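Long-range contacts in spermidine N1-acetyltransferase (Vibrio cholerae O1 biovar El Tor, PDB 6DAU), which probably transfers an acetyl group from acetyl-coenzyme A to spermidine and spermine, as a polyamine N-acetyltransferase of the GNAT family: residues R16-L21 and I68-L73; S82-I87 and Y120-V125; A106-F111 and S166-R171. The protein carries 2 engineered substitutions. All blocks are in the same frame, centred on the assembly; numbering follows the deposited sequence.

Contact 1 (R16-L21 and I68-L73); sequences RFIHNL and IGLVEL
The ring of Phe17 is set edge-on against bare strand backbone: Gly69 CA lies in the plane of the ring, 3.8 Å from Phe17 CZ, and Phe17 CE2 comes to 3.6 Å from Gly69 O. Such an approach suits a glycine, which presents main chain and nothing else, and the partly positive rim of an aromatic ring is a reasonable neighbour for a carbonyl oxygen. Gly69 also belongs, with Ile68, to a classic beta bulge facing Val60, and its backbone is almost fully extended. Phe17 reaches it because CG stands anti to the backbone N (chi1 178°), sending the ring out from the helix. One turn further on, Leu21 lays CD1 over a face of the same ring, 3.6 Å above its plane. That methyl is shared, for it also touches Leu70 CB at 3.9 Å.

Leu70 points at the helix and carries the aliphatic part of the contact. The single methyl CD1 of Ile18 rests against both of its branches, at 3.6 Å from Leu70 CD1 and only slightly farther from Leu70 CD2, the two side chains crossing at about a right angle. The backbones do likewise: helix 16-21 runs across strand 68-73 at 91°, with the axes 9.4 Å apart. On the sheet's other face Val71 packs against Ala106, so the sheet is sandwiched between helices, as in other GNAT folds. No hydrogen bond joins the two segments; branched aliphatics and an aromatic edge hold the helix by shape and by exclusion of water.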
loop_
_atom_site.group_PDB
_atom_site.type_symbol
_atom_site.label_atom_id
_atom_site.label_comp_id
_atom_site.label_asym_id
_atom_site.label_seq_id
_atom_site.Cartn_x
_atom_site.Cartn_y
_atom_site.Cartn_z
ATOM N N ARG C 16 -25.951 4.204 14.927
ATOM C CA ARG C 16 -26.213 5.036 16.096
ATOM C C ARG C 16 -27.146 4.310 17.068
ATOM O O ARG C 16 -26.877 4.212 18.276
ATOM C CB ARG C 16 -26.863 6.343 15.638
ATOM C CG ARG C 16 -26.803 7.468 16.658
ATOM C CD ARG C 16 -25.517 8.250 16.440
ATOM N NE ARG C 16 -24.615 8.015 17.541
ATOM C CZ ARG C 16 -23.345 8.394 17.598
ATOM N NH1 ARG C 16 -22.756 9.028 16.584
ATOM N NH2 ARG C 16 -22.668 8.108 18.696
ATOM N N PHE C 17 -28.244 3.801 16.511
ATOM C CA PHE C 17 -29.197 3.009 17.258
ATOM C C PHE C 17 -28.561 1.750 17.893
ATOM O O PHE C 17 -28.767 1.497 19.101
ATOM C CB PHE C 17 -30.371 2.659 16.359
ATOM C CG PHE C 17 -31.402 1.796 17.021
ATOM C CD1 PHE C 17 -32.071 2.234 18.185
ATOM C CD2 PHE C 17 -31.743 0.555 16.469
ATOM C CE1 PHE C 17 -33.027 1.435 18.796
ATOM C CE2 PHE C 17 -32.696 -0.243 17.067
ATOM C CZ PHE C 17 -33.345 0.196 18.223
ATOM N N ILE C 18 -27.783 0.998 17.098
ATOM C CA ILE C 18 -27.031 -0.167 17.596
ATOM C C ILE C 18 -26.164 0.238 18.774
ATOM O O ILE C 18 -26.140 -0.443 19.803
ATOM C CB ILE C 18 -26.107 -0.808 16.489
ATOM C CG1 ILE C 18 -26.913 -1.452 15.366
ATOM C CG2 ILE C 18 -25.127 -1.839 17.051
ATOM C CD1 ILE C 18 -28.253 -2.012 15.781
ATOM N N HIS C 19 -25.452 1.354 18.615
ATOM C CA HIS C 19 -24.536 1.796 19.646
ATOM C C HIS C 19 -25.320 2.193 20.901
ATOM O O HIS C 19 -24.939 1.796 22.003
ATOM C CB HIS C 19 -23.681 2.956 19.163
ATOM C CG HIS C 19 -22.569 3.304 20.101
ATOM N ND1 HIS C 19 -22.519 4.505 20.763
ATOM C CD2 HIS C 19 -21.481 2.599 20.508
ATOM C CE1 HIS C 19 -21.455 4.541 21.537
ATOM N NE2 HIS C 19 -20.807 3.397 21.399
ATOM N N ASN C 20 -26.424 2.934 20.726
ATOM C CA ASN C 20 -27.259 3.341 21.865
ATOM C C ASN C 20 -27.862 2.137 22.583
ATOM O O ASN C 20 -27.990 2.174 23.792
ATOM C CB ASN C 20 -28.389 4.303 21.447
ATOM C CG ASN C 20 -27.888 5.672 21.077
ATOM O OD1 ASN C 20 -26.872 6.128 21.604
ATOM N ND2 ASN C 20 -28.616 6.357 20.176
ATOM N N LEU C 21 -28.214 1.088 21.837
ATOM C CA LEU C 21 -28.721 -0.143 22.454
ATOM C C LEU C 21 -27.758 -0.820 23.436
ATOM O O LEU C 21 -28.234 -1.450 24.385
ATOM C CB LEU C 21 -29.206 -1.165 21.415
ATOM C CG LEU C 21 -30.563 -0.952 20.748
ATOM C CD1 LEU C 21 -30.782 -2.041 19.703
ATOM C CD2 LEU C 21 -31.707 -0.941 21.723
ATOM N N ILE C 68 -37.520 -0.047 17.258
ATOM C CA ILE C 68 -38.056 -0.926 18.319
ATOM C C ILE C 68 -36.953 -1.773 18.954
ATOM O O ILE C 68 -36.856 -1.863 20.193
ATOM C CB ILE C 68 -39.223 -1.808 17.789
ATOM C CG1 ILE C 68 -40.362 -0.935 17.222
ATOM C CG2 ILE C 68 -39.743 -2.755 18.847
ATOM C CD1 ILE C 68 -41.097 -0.011 18.212
ATOM N N GLY C 69 -36.123 -2.395 18.112
ATOM C CA GLY C 69 -35.015 -3.203 18.589
ATOM C C GLY C 69 -34.201 -3.846 17.499
ATOM O O GLY C 69 -34.249 -3.423 16.340
ATOM N N LEU C 70 -33.444 -4.874 17.880
ATOM C CA LEU C 70 -32.499 -5.533 16.986
ATOM C C LEU C 70 -32.611 -7.071 17.082
ATOM O O LEU C 70 -32.711 -7.614 18.189
ATOM C CB LEU C 70 -31.097 -5.084 17.354
ATOM C CG LEU C 70 -29.892 -5.690 16.616
ATOM C CD1 LEU C 70 -29.847 -5.154 15.191
ATOM C CD2 LEU C 70 -28.613 -5.358 17.373
ATOM N N VAL C 71 -32.634 -7.730 15.928
ATOM C CA VAL C 71 -32.502 -9.185 15.832
ATOM C C VAL C 71 -31.124 -9.471 15.219
ATOM O O VAL C 71 -30.776 -8.905 14.169
ATOM C CB VAL C 71 -33.635 -9.754 14.951
ATOM C CG1 VAL C 71 -33.337 -11.168 14.523
ATOM C CG2 VAL C 71 -34.953 -9.721 15.741
ATOM N N GLU C 72 -30.341 -10.305 15.890
ATOM C CA GLU C 72 -28.957 -10.605 15.515
ATOM C C GLU C 72 -28.791 -12.122 15.369
ATOM O O GLU C 72 -29.110 -12.861 16.300
ATOM C CB GLU C 72 -27.995 -10.212 16.623
ATOM C CG GLU C 72 -27.574 -8.792 16.769
ATOM C CD GLU C 72 -26.313 -8.655 17.630
ATOM O OE1 GLU C 72 -25.625 -7.631 17.470
ATOM O OE2 GLU C 72 -25.947 -9.563 18.416
ATOM N N LEU C 73 -28.253 -12.561 14.233
ATOM C CA LEU C 73 -27.737 -13.909 14.114
ATOM C C LEU C 73 -26.230 -13.810 13.981
ATOM O O LEU C 73 -25.723 -13.076 13.122
ATOM C CB LEU C 73 -28.317 -14.623 12.890
ATOM C CG LEU C 73 -29.847 -14.794 12.752
ATOM C CD1 LEU C 73 -30.122 -15.483 11.427
ATOM C CD2 LEU C 73 -30.399 -15.605 13.903
#

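Contact 2 (S82-I87 and Y120-V125); sequences SAEFQI and YLHVAV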
loop_
_atom_site.group_PDB
_atom_site.type_symbol
_atom_site.label_atom_id
_atom_site.label_comp_id
_atom_site.label_asym_id
_atom_site.label_seq_id
_atom_site.Cartn_x
_atom_site.Cartn_y
_atom_site.Cartn_z
ATOM N N SER C 82 -25.885 -23.789 11.615
ATOM C CA SER C 82 -26.294 -23.357 12.930
ATOM C C SER C 82 -25.945 -21.881 13.109
ATOM O O SER C 82 -25.074 -21.361 12.400
ATOM C CB SER C 82 -25.624 -24.216 13.989
ATOM O OG SER C 82 -24.213 -24.036 13.953
ATOM N N ALA C 83 -26.617 -21.221 14.046
ATOM C CA ALA C 83 -26.359 -19.819 14.360
ATOM C C ALA C 83 -26.820 -19.521 15.783
ATOM O O ALA C 83 -27.752 -20.165 16.291
ATOM C CB ALA C 83 -27.066 -18.866 13.390
ATOM N N GLU C 84 -26.174 -18.526 16.394
ATOM C CA GLU C 84 -26.585 -17.993 17.665
ATOM C C GLU C 84 -27.462 -16.768 17.449
ATOM O O GLU C 84 -27.132 -15.878 16.649
ATOM C CB GLU C 84 -25.384 -17.654 18.534
ATOM C CG GLU C 84 -25.781 -17.033 19.882
ATOM C CD GLU C 84 -24.594 -16.659 20.750
ATOM O OE1 GLU C 84 -23.451 -17.104 20.476
ATOM O OE2 GLU C 84 -24.824 -15.922 21.739
ATOM N N PHE C 85 -28.580 -16.741 18.161
ATOM C CA PHE C 85 -29.574 -15.692 18.034
ATOM C C PHE C 85 -29.539 -14.805 19.290
ATOM O O PHE C 85 -29.355 -15.293 20.420
ATOM C CB PHE C 85 -30.966 -16.339 17.790
ATOM C CG PHE C 85 -32.122 -15.491 18.184
ATOM C CD1 PHE C 85 -32.558 -14.431 17.374
ATOM C CD2 PHE C 85 -32.789 -15.732 19.376
ATOM C CE1 PHE C 85 -33.619 -13.609 17.772
ATOM C CE2 PHE C 85 -33.854 -14.916 19.792
ATOM C CZ PHE C 85 -34.279 -13.862 18.995
ATOM N N GLN C 86 -29.687 -13.504 19.091
ATOM C CA GLN C 86 -29.896 -12.563 20.188
ATOM C C GLN C 86 -30.933 -11.543 19.734
ATOM O O GLN C 86 -31.034 -11.203 18.541
ATOM C CB GLN C 86 -28.602 -11.837 20.544
ATOM C CG GLN C 86 -27.557 -12.748 21.207
ATOM C CD GLN C 86 -26.111 -12.241 21.111
ATOM O OE1 GLN C 86 -25.860 -11.059 20.853
ATOM N NE2 GLN C 86 -25.141 -13.153 21.328
ATOM N N ILE C 87 -31.686 -11.036 20.701
ATOM C CA ILE C 87 -32.633 -9.978 20.469
ATOM C C ILE C 87 -32.413 -8.877 21.526
ATOM O O ILE C 87 -32.197 -9.181 22.691
ATOM C CB ILE C 87 -34.058 -10.540 20.449
ATOM C CG1 ILE C 87 -35.054 -9.439 20.127
ATOM C CG2 ILE C 87 -34.401 -11.235 21.762
ATOM C CD1 ILE C 87 -36.483 -9.882 20.116
ATOM N N TYR C 120 -29.527 -21.508 18.320
ATOM C CA TYR C 120 -29.377 -21.547 19.773
ATOM C C TYR C 120 -29.202 -20.141 20.345
ATOM O O TYR C 120 -28.945 -19.185 19.600
ATOM C CB TYR C 120 -28.219 -22.465 20.199
ATOM C CG TYR C 120 -26.885 -22.069 19.627
ATOM C CD1 TYR C 120 -26.487 -22.533 18.364
ATOM C CD2 TYR C 120 -26.019 -21.226 20.331
ATOM C CE1 TYR C 120 -25.254 -22.148 17.814
ATOM C CE2 TYR C 120 -24.777 -20.854 19.795
ATOM C CZ TYR C 120 -24.418 -21.315 18.533
ATOM O OH TYR C 120 -23.212 -20.944 17.978
ATOM N N LEU C 121 -29.328 -20.020 21.666
ATOM C CA LEU C 121 -29.100 -18.746 22.359
ATOM C C LEU C 121 -28.638 -19.029 23.774
ATOM O O LEU C 121 -28.767 -20.163 24.272
ATOM C CB LEU C 121 -30.381 -17.889 22.377
ATOM C CG LEU C 121 -31.635 -18.582 22.984
ATOM C CD1 LEU C 121 -31.651 -18.534 24.504
ATOM C CD2 LEU C 121 -32.892 -17.942 22.451
ATOM N N HIS C 122 -28.115 -17.994 24.414
ATOM C CA HIS C 122 -27.714 -18.005 25.804
ATOM C C HIS C 122 -28.657 -17.087 26.575
ATOM O O HIS C 122 -29.036 -16.027 26.078
ATOM C CB HIS C 122 -26.296 -17.489 25.954
ATOM C CG HIS C 122 -25.287 -18.344 25.266
ATOM N ND1 HIS C 122 -24.632 -17.938 24.127
ATOM C CD2 HIS C 122 -24.854 -19.606 25.533
ATOM C CE1 HIS C 122 -23.816 -18.904 23.737
ATOM N NE2 HIS C 122 -23.924 -19.921 24.580
ATOM N N VAL C 123 -29.061 -17.506 27.773
ATOM C CA VAL C 123 -29.892 -16.666 28.622
ATOM C C VAL C 123 -29.467 -16.877 30.078
ATOM O O VAL C 123 -29.295 -18.016 30.535
ATOM C CB VAL C 123 -31.423 -16.874 28.363
ATOM C CG1 VAL C 123 -31.798 -18.333 28.384
ATOM C CG2 VAL C 123 -32.273 -16.108 29.366
ATOM N N ALA C 124 -29.253 -15.770 30.772
ATOM C CA ALA C 124 -28.895 -15.757 32.193
ATOM C C ALA C 124 -29.843 -16.638 32.999
ATOM O O ALA C 124 -31.078 -16.511 32.895
ATOM C CB ALA C 124 -28.899 -14.320 32.737
ATOM N N VAL C 125 -29.260 -17.548 33.770
ATOM C CA VAL C 125 -30.007 -18.417 34.686
ATOM C C VAL C 125 -30.803 -17.571 35.690
ATOM O O VAL C 125 -31.896 -17.955 36.097
ATOM C CB VAL C 125 -29.037 -19.422 35.373
ATOM C CG1 VAL C 125 -29.590 -19.961 36.684
ATOM C CG2 VAL C 125 -28.727 -20.564 34.413
HETATM O O HOH W 1 -23.081 -21.756 15.006
#
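This is a parallel strand pairing in the middle of the seven-stranded sheet, formed where strands 82-89 and 118-124 lie next to each other. Two backbone bonds bracket Glu84: Tyr120 N donates to Ala83 O over 3.0 Å, and Phe85 N to Tyr120 O over 2.9 Å. Glu84 with Tyr120 is the only bridge between the segments. Beyond it they diverge, the axes of strand segments 82-87 and 120-124 making an angle of 42°. A splay between these two parallel strands is the hallmark of the GNAT fold, in whose relatives acetyl-coenzyme A inserts at the opening. The Tyr120 side chain folds back over its neighbour (chi1 58°), so that Ala83 O and Glu84 N sit over one ring face and CE2 comes 3.5 Å from Glu84 CB. A water links Tyr120 OH with Ser82 OG. Glutamate suits position 84 because its long, extended chain brings OE2 to two donors: Gln86 NE2 at 2.8 Å, from above the carboxylate plane, and, weakly, His122 ND1 at 3.1 Å. On the other face Phe85 and Leu121 run side by side, Leu121 CD2 3.8 Å from Phe85 CD2, giving helices 98-112 and 128-136 an apolar surface.

Contact 3 (A106-F111 and S166-R171); sequences ALDYSF and SKYLNR
Tyr168, in the last turn of the C-terminal helix, reaches across to three residues of helix 98-112: Phe111, Leu107 and Asp108. At its base, Tyr168 CB meets the Phe111 ring obliquely, 3.6 Å from Phe111 CD2. The first ring atoms, CG and CD2, continue along the same Phe111 atom, and the two rings form an oblique aromatic pair, planes at 42° and centroids 5.6 Å apart. On the same side of the Tyr168 ring, CD1 and CE1 meet Leu107, whose CB comes 3.5 Å from Tyr168 CE1. This is a CH-pi contact over the ring face, with Leu107 CB 3.9 Å from the centroid of the Tyr168 ring, while Leu107 CD1 touches Tyr168 CD1. Farther out, CE2 and CZ pass Asp108 OD1, which lies in the ring plane at its edge. The hydroxyl ends at the Asp108 carboxylate, whose plane is almost perpendicular to the ring; the modelled separation is too short to trust, and the nature of that meeting stays doubtful.

With CG anti to the backbone N (chi1 167°), the tyrosine is thrown outward from its own helix, which carries the ring to helix 98-112. Leu169 adds a looser touch, its CD2 4.4 Å from Phe111 CB, and also packs on Gly153 of a neighbouring subunit. Ile163 of strand 154-164 packs against Leu107, Phe111 and Tyr168 alike. A tyrosine suits this place because its long flat ring reaches Phe111 near CB and Leu107 farther out; the C-terminal helix is thus held to helix 98-112 chiefly by apolar and CH-pi packing.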
loop_
_atom_site.group_PDB
_atom_site.type_symbol
_atom_site.label_atom_id
_atom_site.label_comp_id
_atom_site.label_asym_id
_atom_site.label_seq_id
_atom_site.Cartn_x
_atom_site.Cartn_y
_atom_site.Cartn_z
ATOM N N ALA C 106 -37.528 -13.969 13.713
ATOM C CA ALA C 106 -36.122 -14.380 13.580
ATOM C C ALA C 106 -36.038 -15.837 13.167
ATOM O O ALA C 106 -35.247 -16.201 12.272
ATOM C CB ALA C 106 -35.384 -14.186 14.879
ATOM N N LEU C 107 -36.880 -16.660 13.802
ATOM C CA LEU C 107 -36.916 -18.079 13.503
ATOM C C LEU C 107 -37.424 -18.324 12.108
ATOM O O LEU C 107 -36.889 -19.165 11.372
ATOM C CB LEU C 107 -37.747 -18.836 14.541
ATOM C CG LEU C 107 -37.149 -18.832 15.961
ATOM C CD1 LEU C 107 -37.990 -19.682 16.881
ATOM C CD2 LEU C 107 -35.697 -19.305 16.010
ATOM N N ASP C 108 -38.448 -17.564 11.731
ATOM C CA ASP C 108 -38.997 -17.641 10.399
ATOM C C ASP C 108 -37.928 -17.378 9.326
ATOM O O ASP C 108 -37.801 -18.141 8.349
ATOM C CB ASP C 108 -40.130 -16.673 10.211
ATOM C CG ASP C 108 -41.479 -17.284 10.503
ATOM O OD1 ASP C 108 -41.849 -18.260 9.832
ATOM O OD2 ASP C 108 -42.161 -16.790 11.405
ATOM N N TYR C 109 -37.177 -16.297 9.503
ATOM C CA TYR C 109 -36.170 -15.972 8.551
ATOM C C TYR C 109 -35.058 -17.057 8.557
ATOM O O TYR C 109 -34.659 -17.532 7.491
ATOM C CB TYR C 109 -35.629 -14.579 8.850
ATOM C CG TYR C 109 -34.382 -14.254 8.081
ATOM C CD1 TYR C 109 -34.429 -13.714 6.787
ATOM C CD2 TYR C 109 -33.149 -14.451 8.682
ATOM C CE1 TYR C 109 -33.258 -13.378 6.102
ATOM C CE2 TYR C 109 -31.967 -14.120 8.024
ATOM C CZ TYR C 109 -32.036 -13.599 6.742
ATOM O OH TYR C 109 -30.843 -13.325 6.147
ATOM N N SER C 110 -34.617 -17.462 9.749
ATOM C CA SER C 110 -33.581 -18.489 9.893
ATOM C C SER C 110 -33.936 -19.791 9.197
ATOM O O SER C 110 -33.080 -20.402 8.523
ATOM C CB SER C 110 -33.291 -18.762 11.365
ATOM O OG SER C 110 -32.903 -17.564 11.981
ATOM N N PHE C 111 -35.205 -20.199 9.346
ATOM C CA PHE C 111 -35.609 -21.546 8.945
ATOM C C PHE C 111 -36.313 -21.637 7.613
ATOM O O PHE C 111 -36.342 -22.711 7.019
ATOM C CB PHE C 111 -36.485 -22.184 10.030
ATOM C CG PHE C 111 -35.744 -22.503 11.301
ATOM C CD1 PHE C 111 -34.441 -23.020 11.270
ATOM C CD2 PHE C 111 -36.360 -22.292 12.547
ATOM C CE1 PHE C 111 -33.784 -23.349 12.452
ATOM C CE2 PHE C 111 -35.692 -22.617 13.726
ATOM C CZ PHE C 111 -34.417 -23.165 13.680
ATOM N N SER C 166 -36.836 -28.486 11.882
ATOM C CA SER C 166 -37.985 -29.349 11.746
ATOM C C SER C 166 -39.019 -29.020 12.782
ATOM O O SER C 166 -40.158 -28.806 12.472
ATOM C CB SER C 166 -37.574 -30.793 11.868
ATOM O OG SER C 166 -36.587 -30.936 12.852
ATOM N N LYS C 167 -38.608 -28.926 14.025
ATOM C CA LYS C 167 -39.549 -28.617 15.062
ATOM C C LYS C 167 -40.215 -27.277 14.915
ATOM O O LYS C 167 -41.365 -27.152 15.260
ATOM C CB LYS C 167 -38.923 -28.704 16.427
ATOM C CG LYS C 167 -39.909 -28.314 17.501
ATOM C CD LYS C 167 -39.278 -28.245 18.871
ATOM C CE LYS C 167 -40.129 -27.418 19.804
ATOM N NZ LYS C 167 -40.224 -28.073 21.131
ATOM N N TYR C 168 -39.525 -26.264 14.413
ATOM C CA TYR C 168 -40.169 -24.972 14.261
ATOM C C TYR C 168 -41.091 -24.978 13.074
ATOM O O TYR C 168 -42.076 -24.277 13.062
ATOM C CB TYR C 168 -39.182 -23.815 14.155
ATOM C CG TYR C 168 -39.813 -22.526 13.678
ATOM C CD1 TYR C 168 -40.254 -21.569 14.566
ATOM C CD2 TYR C 168 -39.973 -22.278 12.348
ATOM C CE1 TYR C 168 -40.832 -20.396 14.132
ATOM C CE2 TYR C 168 -40.546 -21.112 11.901
ATOM C CZ TYR C 168 -40.979 -20.171 12.795
ATOM O OH TYR C 168 -41.559 -19.012 12.320
ATOM N N LEU C 169 -40.809 -25.811 12.086
ATOM C CA LEU C 169 -41.652 -25.895 10.908
ATOM C C LEU C 169 -42.780 -26.923 11.012
ATOM O O LEU C 169 -43.314 -27.345 9.989
ATOM C CB LEU C 169 -40.823 -26.239 9.693
ATOM C CG LEU C 169 -39.821 -25.208 9.247
ATOM C CD1 LEU C 169 -39.400 -25.476 7.824
ATOM C CD2 LEU C 169 -40.451 -23.846 9.372
ATOM N N ASN C 170 -43.106 -27.350 12.229
ATOM C CA ASN C 170 -44.172 -28.295 12.498
ATOM C C ASN C 170 -45.132 -27.602 13.436
ATOM O O ASN C 170 -46.328 -27.708 13.283
ATOM C CB ASN C 170 -43.625 -29.535 13.170
ATOM C CG ASN C 170 -42.907 -30.444 12.207
ATOM O OD1 ASN C 170 -42.805 -30.154 11.024
ATOM N ND2 ASN C 170 -42.375 -31.531 12.723
ATOM N N ARG C 171 -44.574 -26.883 14.398
ATOM C CA ARG C 171 -45.329 -26.118 15.373
ATOM C C ARG C 171 -46.440 -25.287 14.750
ATOM O O ARG C 171 -47.398 -24.958 15.419
ATOM C CB ARG C 171 -44.396 -25.188 16.125
ATOM C CG ARG C 171 -43.919 -25.731 17.443
ATOM C CD ARG C 171 -42.924 -24.791 18.084
ATOM N NE ARG C 171 -43.568 -23.632 18.672
ATOM C CZ ARG C 171 -43.881 -23.515 19.956
ATOM N NH1 ARG C 171 -43.609 -24.491 20.807
ATOM N NH2 ARG C 171 -44.459 -22.410 20.390
#

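Contacts 1 and 2 involve the central sheet; contact 3 joins helix 98-112, which covers it, to the C-terminal segment. Contacts 1 and 2, with centres about 16 Å apart, share the sheet through neighbouring strands 67-77 and 82-89, where Glu72 N probably bonds to Gln86 O at 2.9 Å. Contact 3 lies about 15 Å from contact 2, centre to centre, and interlocks with it in sequence, because helix 98-112 is the crossover between the two strands that pair there; Phe85 CE1 touches Ala106 CB at 3.4 Å. Contacts 1 and 3 fall on opposite sides of the chain's centre, about 23 Å between centres. Of the three, contact 2 includes the strand splay where relatives bind acetyl-coenzyme A.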